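Long-range contacts in bottromycin amidohydrolase (Streptomyces purpureus, PDB 6I5S), which probably hydrolyses an amide next to the thiazoline of a bottromycin precursor, as a zinc-dependent gatekeeper of the pathway: residues L31-F40 against L423-D433; D58-V66 against A396-F404. All blocks are in the same frame, centred on the assembly; numbering follows the deposited sequence.

Interaction 1. Residues L31-F40 against L423-D433; sequences LADRPRTHVF and LVDGVFLDGED
The tight turn at G426 offers its carbonyl to a histidine edge: H38 NE2 donates to G426 O over 2.7 Å, with G426 O lying in the imidazole plane and NE2 almost in line with the C=O bond, although the bond is bent at the hydrogen, 135°. The same carbonyl oxygen also receives a CA-H...O contact from R36. R36 runs its side chain, extended from CG to NE, alongside the turn, and NH1 donates to D425 O at 2.9 Å from above the carbonyl plane. Its NH2 turns back onto A32 O of its own segment, while V427 CG2 sits 3.4 Å above the centre of the guanidinium, so two bonds and a methyl fix the rotation of the group. D425 OD2 makes a looser salt bridge to R36 NH1 at 3.5 Å; the stronger partner of this carboxylate is R133. At the far end R34 meets D433 end-on with two nitrogens, NH1 to OD2 at 2.7 Å, nearly straight, and NH2 to OD1 at 2.9 Å. Both bonds leave in the guanidinium plane but arrive from above the carboxylate plane, and D430 N reaches D433 OD2 from the opposite face. L31 CD2 lies over the guanidinium of R34. Farther along, F40 sets CE1 over a face of F428, with ring centroids 5.0 Å apart. The 31-40 segment is thus laid along the hairpin of strands 421-424 and 427-430, closed by a type I' turn from V424 to V427, whose second strand runs into a helix opened by the D430-D433 capping box.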
loop_
_atom_site.group_PDB
_atom_site.type_symbol
_atom_site.label_atom_id
_atom_site.label_comp_id
_atom_site.label_asym_id
_atom_site.label_seq_id
_atom_site.Cartn_x
_atom_site.Cartn_y
_atom_site.Cartn_z
ATOM N N LEU A 31 13.404 -9.822 -16.653
ATOM C CA LEU A 31 12.385 -10.707 -16.107
ATOM C C LEU A 31 11.109 -10.701 -16.936
ATOM O O LEU A 31 10.393 -11.710 -16.949
ATOM C CB LEU A 31 12.098 -10.326 -14.628
ATOM C CG LEU A 31 13.294 -10.634 -13.718
ATOM C CD1 LEU A 31 13.122 -9.887 -12.378
ATOM C CD2 LEU A 31 13.480 -12.139 -13.457
ATOM N N ALA A 32 10.815 -9.600 -17.673
ATOM C CA ALA A 32 9.568 -9.526 -18.420
ATOM C C ALA A 32 9.614 -10.396 -19.668
ATOM O O ALA A 32 8.580 -10.597 -20.315
ATOM C CB ALA A 32 9.265 -8.073 -18.748
ATOM N N ASP A 33 10.780 -10.915 -20.006
ATOM C CA ASP A 33 10.928 -11.861 -21.107
ATOM C C ASP A 33 10.649 -13.284 -20.676
ATOM O O ASP A 33 10.843 -14.221 -21.464
ATOM C CB ASP A 33 12.338 -11.764 -21.708
ATOM C CG ASP A 33 12.529 -10.583 -22.616
ATOM O OD1 ASP A 33 11.541 -10.088 -23.190
ATOM O OD2 ASP A 33 13.694 -10.163 -22.772
ATOM N N ARG A 34 10.209 -13.492 -19.473
ATOM C CA ARG A 34 10.083 -14.861 -18.994
ATOM C C ARG A 34 8.757 -15.458 -19.445
ATOM O O ARG A 34 7.849 -14.720 -19.873
ATOM C CB ARG A 34 10.173 -14.889 -17.488
ATOM C CG ARG A 34 11.570 -14.679 -16.976
ATOM C CD ARG A 34 11.675 -15.359 -15.708
ATOM N NE ARG A 34 13.033 -15.354 -15.202
ATOM C CZ ARG A 34 13.301 -15.561 -13.920
ATOM N NH1 ARG A 34 12.330 -15.850 -13.086
ATOM N NH2 ARG A 34 14.534 -15.525 -13.481
ATOM N N PRO A 35 8.610 -16.784 -19.343
ATOM C CA PRO A 35 7.335 -17.421 -19.704
ATOM C C PRO A 35 6.201 -16.911 -18.826
ATOM O O PRO A 35 6.384 -16.663 -17.622
ATOM C CB PRO A 35 7.609 -18.917 -19.458
ATOM C CG PRO A 35 9.059 -19.050 -19.508
ATOM C CD PRO A 35 9.636 -17.792 -18.976
ATOM N N ARG A 36 5.010 -16.766 -19.422
ATOM C CA ARG A 36 3.826 -16.376 -18.645
ATOM C C ARG A 36 2.775 -17.472 -18.660
ATOM O O ARG A 36 1.598 -17.219 -18.373
ATOM C CB ARG A 36 3.240 -15.058 -19.145
ATOM C CG ARG A 36 4.202 -13.893 -18.887
ATOM C CD ARG A 36 3.750 -12.608 -19.547
ATOM N NE ARG A 36 4.836 -11.624 -19.515
ATOM C CZ ARG A 36 4.960 -10.605 -18.671
ATOM N NH1 ARG A 36 4.082 -10.392 -17.695
ATOM N NH2 ARG A 36 6.047 -9.838 -18.770
ATOM N N THR A 37 3.211 -18.690 -18.969
ATOM C CA THR A 37 2.351 -19.857 -19.027
ATOM C C THR A 37 2.964 -20.919 -18.150
ATOM O O THR A 37 4.158 -21.195 -18.265
ATOM C CB THR A 37 2.193 -20.348 -20.485
ATOM O OG1 THR A 37 1.397 -19.380 -21.207
ATOM C CG2 THR A 37 1.516 -21.748 -20.514
ATOM N N HIS A 38 2.166 -21.488 -17.253
ATOM C CA HIS A 38 2.683 -22.379 -16.218
ATOM C C HIS A 38 1.635 -23.408 -15.858
ATOM O O HIS A 38 0.444 -23.185 -16.032
ATOM C CB HIS A 38 3.024 -21.629 -14.925
ATOM C CG HIS A 38 3.957 -20.477 -15.113
ATOM N ND1 HIS A 38 5.330 -20.633 -15.139
ATOM C CD2 HIS A 38 3.719 -19.169 -15.347
ATOM C CE1 HIS A 38 5.893 -19.454 -15.342
ATOM N NE2 HIS A 38 4.939 -18.551 -15.470
ATOM N N VAL A 39 2.095 -24.487 -15.251
ATOM C CA VAL A 39 1.258 -25.367 -14.448
ATOM C C VAL A 39 1.941 -25.511 -13.095
ATOM O O VAL A 39 3.112 -25.901 -13.030
ATOM C CB VAL A 39 1.056 -26.735 -15.102
ATOM C CG1 VAL A 39 0.200 -27.632 -14.193
ATOM C CG2 VAL A 39 0.412 -26.573 -16.435
ATOM N N PHE A 40 1.236 -25.162 -12.022
ATOM C CA PHE A 40 1.722 -25.366 -10.653
ATOM C C PHE A 40 0.904 -26.508 -10.060
ATOM O O PHE A 40 -0.326 -26.415 -9.984
ATOM C CB PHE A 40 1.567 -24.098 -9.794
ATOM C CG PHE A 40 2.302 -22.896 -10.318
ATOM C CD1 PHE A 40 3.605 -22.661 -9.969
ATOM C CD2 PHE A 40 1.693 -22.019 -11.189
ATOM C CE1 PHE A 40 4.281 -21.590 -10.472
ATOM C CE2 PHE A 40 2.350 -20.944 -11.668
ATOM C CZ PHE A 40 3.648 -20.726 -11.322
ATOM N N LEU A 423 4.051 -14.609 -8.373
ATOM C CA LEU A 423 3.594 -14.582 -9.763
ATOM C C LEU A 423 3.027 -13.213 -10.083
ATOM O O LEU A 423 2.060 -12.774 -9.441
ATOM C CB LEU A 423 2.517 -15.634 -9.961
ATOM C CG LEU A 423 2.070 -15.992 -11.367
ATOM C CD1 LEU A 423 3.203 -16.586 -12.185
ATOM C CD2 LEU A 423 0.946 -16.990 -11.254
ATOM N N VAL A 424 3.601 -12.540 -11.090
ATOM C CA VAL A 424 3.247 -11.163 -11.414
ATOM C C VAL A 424 2.855 -11.152 -12.869
ATOM O O VAL A 424 3.736 -11.293 -13.734
ATOM C CB VAL A 424 4.400 -10.179 -11.190
ATOM C CG1 VAL A 424 3.906 -8.747 -11.394
ATOM C CG2 VAL A 424 5.068 -10.372 -9.901
ATOM N N ASP A 425 1.564 -10.977 -13.148
ATOM C CA ASP A 425 1.057 -10.999 -14.550
ATOM C C ASP A 425 1.654 -12.205 -15.272
ATOM O O ASP A 425 2.086 -12.117 -16.433
ATOM C CB ASP A 425 1.387 -9.684 -15.282
ATOM C CG ASP A 425 0.641 -9.516 -16.588
ATOM O OD1 ASP A 425 -0.383 -10.211 -16.816
ATOM O OD2 ASP A 425 1.064 -8.649 -17.412
ATOM N N GLY A 426 1.694 -13.345 -14.578
ATOM C CA GLY A 426 2.193 -14.605 -15.176
ATOM C C GLY A 426 3.676 -14.894 -15.097
ATOM O O GLY A 426 4.087 -16.039 -15.383
ATOM N N VAL A 427 4.515 -13.922 -14.761
ATOM C CA VAL A 427 5.944 -14.200 -14.602
ATOM C C VAL A 427 6.160 -14.740 -13.196
ATOM O O VAL A 427 5.784 -14.093 -12.213
ATOM C CB VAL A 427 6.790 -12.940 -14.827
ATOM C CG1 VAL A 427 8.229 -13.182 -14.446
ATOM C CG2 VAL A 427 6.656 -12.436 -16.255
ATOM N N PHE A 428 6.805 -15.881 -13.094
ATOM C CA PHE A 428 7.036 -16.502 -11.787
ATOM C C PHE A 428 8.422 -16.133 -11.287
ATOM O O PHE A 428 9.427 -16.600 -11.824
ATOM C CB PHE A 428 6.909 -18.020 -11.844
ATOM C CG PHE A 428 6.986 -18.690 -10.469
ATOM C CD1 PHE A 428 5.980 -18.484 -9.535
ATOM C CD2 PHE A 428 8.045 -19.544 -10.120
ATOM C CE1 PHE A 428 6.027 -19.077 -8.283
ATOM C CE2 PHE A 428 8.090 -20.144 -8.862
ATOM C CZ PHE A 428 7.080 -19.934 -7.950
ATOM N N LEU A 429 8.465 -15.351 -10.227
ATOM C CA LEU A 429 9.699 -15.026 -9.513
ATOM C C LEU A 429 9.857 -16.047 -8.398
ATOM O O LEU A 429 9.100 -15.997 -7.416
ATOM C CB LEU A 429 9.649 -13.626 -8.926
ATOM C CG LEU A 429 9.241 -12.475 -9.907
ATOM C CD1 LEU A 429 9.045 -11.173 -9.203
ATOM C CD2 LEU A 429 10.312 -12.380 -11.012
ATOM N N ASP A 430 10.843 -16.941 -8.516
ATOM C CA ASP A 430 11.061 -17.917 -7.466
ATOM C C ASP A 430 11.879 -17.312 -6.324
ATOM O O ASP A 430 12.244 -16.144 -6.329
ATOM C CB ASP A 430 11.693 -19.216 -8.011
ATOM C CG ASP A 430 13.108 -19.064 -8.499
ATOM O OD1 ASP A 430 13.822 -18.139 -8.111
ATOM O OD2 ASP A 430 13.546 -19.912 -9.324
ATOM N N GLY A 431 12.149 -18.120 -5.302
ATOM C CA GLY A 431 12.778 -17.587 -4.109
ATOM C C GLY A 431 14.158 -17.037 -4.379
ATOM O O GLY A 431 14.565 -16.051 -3.788
ATOM N N GLU A 432 14.899 -17.660 -5.300
ATOM C CA GLU A 432 16.210 -17.130 -5.621
ATOM C C GLU A 432 16.094 -15.846 -6.405
ATOM O O GLU A 432 16.906 -14.944 -6.219
ATOM C CB GLU A 432 17.046 -18.177 -6.394
ATOM C CG GLU A 432 17.393 -19.411 -5.538
ATOM C CD GLU A 432 18.483 -20.301 -6.140
ATOM O OE1 GLU A 432 18.824 -20.108 -7.323
ATOM O OE2 GLU A 432 18.998 -21.191 -5.425
ATOM N N ASP A 433 15.099 -15.746 -7.294
ATOM C CA ASP A 433 14.807 -14.474 -7.966
ATOM C C ASP A 433 14.486 -13.384 -6.954
ATOM O O ASP A 433 14.924 -12.242 -7.098
ATOM C CB ASP A 433 13.608 -14.608 -8.890
ATOM C CG ASP A 433 13.864 -15.527 -10.092
ATOM O OD1 ASP A 433 15.024 -15.583 -10.605
ATOM O OD2 ASP A 433 12.887 -16.188 -10.511
HETATM O O HOH W 1 7.972 -17.092 -15.444
HETATM O O HOH W 2 5.089 -9.299 -15.100
#

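Interaction 2. Residues D58-V66 against A396-F404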
loop_
_atom_site.group_PDB
_atom_site.type_symbol
_atom_site.label_atom_id
_atom_site.label_comp_id
_atom_site.label_asym_id
_atom_site.label_seq_id
_atom_site.Cartn_x
_atom_site.Cartn_y
_atom_site.Cartn_z
ATOM N N ASP A 58 -4.274 -28.479 -9.315
ATOM C CA ASP A 58 -3.231 -28.032 -10.221
ATOM C C ASP A 58 -3.692 -26.770 -10.919
ATOM O O ASP A 58 -4.765 -26.738 -11.539
ATOM C CB ASP A 58 -2.908 -29.124 -11.242
ATOM C CG ASP A 58 -2.413 -30.425 -10.620
ATOM O OD1 ASP A 58 -1.864 -30.456 -9.495
ATOM O OD2 ASP A 58 -2.540 -31.459 -11.307
ATOM N N LEU A 59 -2.870 -25.738 -10.830
ATOM C CA LEU A 59 -3.191 -24.408 -11.315
ATOM C C LEU A 59 -2.599 -24.208 -12.708
ATOM O O LEU A 59 -1.381 -24.309 -12.881
ATOM C CB LEU A 59 -2.614 -23.377 -10.343
ATOM C CG LEU A 59 -2.600 -21.936 -10.853
ATOM C CD1 LEU A 59 -4.033 -21.442 -11.122
ATOM C CD2 LEU A 59 -1.902 -21.031 -9.865
ATOM N N GLU A 60 -3.449 -23.895 -13.681
ATOM C CA GLU A 60 -3.015 -23.603 -15.040
ATOM C C GLU A 60 -3.044 -22.102 -15.279
ATOM O O GLU A 60 -4.090 -21.451 -15.099
ATOM C CB GLU A 60 -3.904 -24.310 -16.055
ATOM C CG GLU A 60 -3.487 -24.002 -17.469
ATOM C CD GLU A 60 -4.390 -24.599 -18.503
ATOM O OE1 GLU A 60 -5.260 -25.426 -18.151
ATOM O OE2 GLU A 60 -4.211 -24.221 -19.678
ATOM N N VAL A 61 -1.887 -21.546 -15.638
ATOM C CA VAL A 61 -1.746 -20.140 -16.033
ATOM C C VAL A 61 -1.421 -20.109 -17.519
ATOM O O VAL A 61 -0.508 -20.806 -17.975
ATOM C CB VAL A 61 -0.644 -19.448 -15.215
ATOM C CG1 VAL A 61 -0.437 -18.028 -15.676
ATOM C CG2 VAL A 61 -1.001 -19.446 -13.724
ATOM N N ALA A 62 -2.163 -19.304 -18.267
ATOM C CA ALA A 62 -2.014 -19.209 -19.713
ATOM C C ALA A 62 -1.857 -17.738 -20.067
ATOM O O ALA A 62 -2.789 -16.954 -19.888
ATOM C CB ALA A 62 -3.217 -19.818 -20.414
ATOM N N ASP A 63 -0.676 -17.365 -20.577
ATOM C CA ASP A 63 -0.409 -15.984 -20.993
ATOM C C ASP A 63 -0.789 -15.001 -19.898
ATOM O O ASP A 63 -1.404 -13.965 -20.147
ATOM C CB ASP A 63 -1.160 -15.626 -22.288
ATOM C CG ASP A 63 -0.592 -14.389 -22.959
ATOM O OD1 ASP A 63 0.616 -14.126 -22.780
ATOM O OD2 ASP A 63 -1.337 -13.688 -23.660
ATOM N N GLY A 64 -0.408 -15.331 -18.657
ATOM C CA GLY A 64 -0.601 -14.441 -17.547
ATOM C C GLY A 64 -2.023 -14.345 -17.019
ATOM O O GLY A 64 -2.348 -13.390 -16.323
ATOM N N VAL A 65 -2.891 -15.284 -17.361
ATOM C CA VAL A 65 -4.261 -15.296 -16.869
ATOM C C VAL A 65 -4.501 -16.633 -16.194
ATOM O O VAL A 65 -4.035 -17.666 -16.681
ATOM C CB VAL A 65 -5.276 -15.080 -18.024
ATOM C CG1 VAL A 65 -6.686 -15.321 -17.557
ATOM C CG2 VAL A 65 -5.108 -13.687 -18.637
ATOM N N VAL A 66 -5.239 -16.622 -15.084
ATOM C CA VAL A 66 -5.617 -17.872 -14.441
ATOM C C VAL A 66 -6.586 -18.617 -15.362
ATOM O O VAL A 66 -7.725 -18.198 -15.575
ATOM C CB VAL A 66 -6.219 -17.615 -13.060
ATOM C CG1 VAL A 66 -6.761 -18.879 -12.436
ATOM C CG2 VAL A 66 -5.170 -16.999 -12.167
ATOM N N ALA A 396 -8.396 -14.182 -7.112
ATOM C CA ALA A 396 -7.487 -15.223 -7.587
ATOM C C ALA A 396 -7.848 -15.676 -8.991
ATOM O O ALA A 396 -7.512 -16.802 -9.384
ATOM C CB ALA A 396 -7.490 -16.419 -6.624
ATOM N N ALA A 397 -8.565 -14.839 -9.750
ATOM C CA ALA A 397 -8.836 -15.133 -11.159
ATOM C C ALA A 397 -8.409 -13.952 -12.021
ATOM O O ALA A 397 -7.818 -12.988 -11.525
ATOM C CB ALA A 397 -10.313 -15.446 -11.409
ATOM N N GLY A 398 -8.702 -14.016 -13.313
ATOM C CA GLY A 398 -8.206 -12.986 -14.204
ATOM C C GLY A 398 -6.695 -12.993 -14.211
ATOM O O GLY A 398 -6.056 -14.040 -14.366
ATOM N N ARG A 399 -6.099 -11.826 -13.999
ATOM C CA ARG A 399 -4.657 -11.708 -14.095
ATOM C C ARG A 399 -4.000 -12.589 -13.041
ATOM O O ARG A 399 -4.414 -12.660 -11.887
ATOM C CB ARG A 399 -4.205 -10.250 -13.935
ATOM C CG ARG A 399 -2.687 -10.040 -14.129
ATOM C CD ARG A 399 -2.248 -8.584 -14.284
ATOM N NE ARG A 399 -2.676 -7.731 -13.171
ATOM C CZ ARG A 399 -3.481 -6.680 -13.281
ATOM N NH1 ARG A 399 -3.947 -6.316 -14.459
ATOM N NH2 ARG A 399 -3.812 -5.986 -12.204
ATOM N N ALA A 400 -2.950 -13.274 -13.445
ATOM C CA ALA A 400 -2.271 -14.222 -12.572
ATOM C C ALA A 400 -1.268 -13.453 -11.725
ATOM O O ALA A 400 -0.063 -13.408 -11.992
ATOM C CB ALA A 400 -1.617 -15.314 -13.400
ATOM N N ASP A 401 -1.810 -12.801 -10.707
ATOM C CA ASP A 401 -1.073 -12.123 -9.660
ATOM C C ASP A 401 -1.317 -12.918 -8.367
ATOM O O ASP A 401 -2.385 -12.810 -7.756
ATOM C CB ASP A 401 -1.579 -10.693 -9.472
ATOM C CG ASP A 401 -1.359 -9.777 -10.666
ATOM O OD1 ASP A 401 -0.385 -9.923 -11.451
ATOM O OD2 ASP A 401 -2.203 -8.847 -10.819
ATOM N N LEU A 402 -0.323 -13.666 -7.915
ATOM C CA LEU A 402 -0.504 -14.614 -6.821
ATOM C C LEU A 402 0.770 -14.700 -6.006
ATOM O O LEU A 402 1.853 -14.476 -6.539
ATOM C CB LEU A 402 -0.833 -15.997 -7.371
ATOM C CG LEU A 402 -2.112 -16.155 -8.194
ATOM C CD1 LEU A 402 -2.168 -17.553 -8.839
ATOM C CD2 LEU A 402 -3.311 -15.914 -7.252
ATOM N N VAL A 403 0.648 -15.080 -4.731
ATOM C CA VAL A 403 1.804 -15.250 -3.858
ATOM C C VAL A 403 1.866 -16.699 -3.394
ATOM O O VAL A 403 0.853 -17.276 -2.997
ATOM C CB VAL A 403 1.739 -14.313 -2.649
ATOM C CG1 VAL A 403 3.063 -14.277 -1.935
ATOM C CG2 VAL A 403 1.335 -12.888 -3.102
ATOM N N PHE A 404 3.049 -17.286 -3.457
ATOM C CA PHE A 404 3.265 -18.713 -3.239
ATOM C C PHE A 404 4.111 -18.950 -1.987
ATOM O O PHE A 404 5.112 -18.260 -1.780
ATOM C CB PHE A 404 4.013 -19.316 -4.412
ATOM C CG PHE A 404 3.193 -19.497 -5.640
ATOM C CD1 PHE A 404 2.899 -20.768 -6.088
ATOM C CD2 PHE A 404 2.729 -18.414 -6.373
ATOM C CE1 PHE A 404 2.167 -20.969 -7.252
ATOM C CE2 PHE A 404 2.008 -18.615 -7.521
ATOM C CZ PHE A 404 1.710 -19.892 -7.959
HETATM O O HOH W 3 -9.371 -16.223 -14.870
#
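V66 sets its CG2 methyl against A400 CB at 4.1 Å, and the same methyl also rests against the carbonyl oxygen of A396. With chi1 at 174°, CG2 lies on the backbone-N side and turns in over the 396-400 loop, while CG1 approaches A396 O too. A400 puts its CB into the angle between the two arms of the neighbouring hairpin: V61 CG1 touches it at 3.7 Å from one arm, and G64 O lies beside it at the turn.

The backbone bonds flank V65. A400 N donates to G64 O at 2.9 Å, and V66 N donates to G398 O at 2.8 Å. Together they make a single beta bridge pairing V65 with R399, so the loop docks on strand 65-71, at the rim of the antiparallel sheet of strands 38-41, 57-62 and 65-71. This small beta domain beside the catalytic barrel is a familiar feature of the amidohydrolase superfamily. The bridge sits next to the type I' turn from A62 to V65, where G64 takes a positive phi.

G398 is held from both ends. Besides the bond to its O, V65 CA makes a CA-H...O contact there, and G398 N donates to a water that in turn donates to V66 O. Beyond A400, at the centre of an inverse gamma turn, the chain enters strand 402-405, where L402 CD1 and L59 CD2 reach tip to tip at 3.6 Å. The same L59 methyl touches F404 CZ at 4.2 Å.

The two contacts are neighbours, their centres about 10 Å apart, and interaction 2 is nested inside the chain loop that interaction 1 closes. A probable hydrogen bond from L59 N to F40 O, 2.8 Å, joins strands 38-41 and 57-62, and another from G64 N to R36 O, also 2.8 Å, carries the pairing on into the 62-65 turn. Strands 402-405 and 421-424 are consecutive antiparallel neighbours; just ahead of the first, A400 O packs on L423 CG at 3.4 Å. F404 meets both F40 and F428, and R133 bridges to D425 and D63. The contact centres lie about 22 Å and about 21 Å from the chain centre, beside the domain whose zinc ligands are H94, H96, H210, H229, D348 and the carboxylated lysine at position 183.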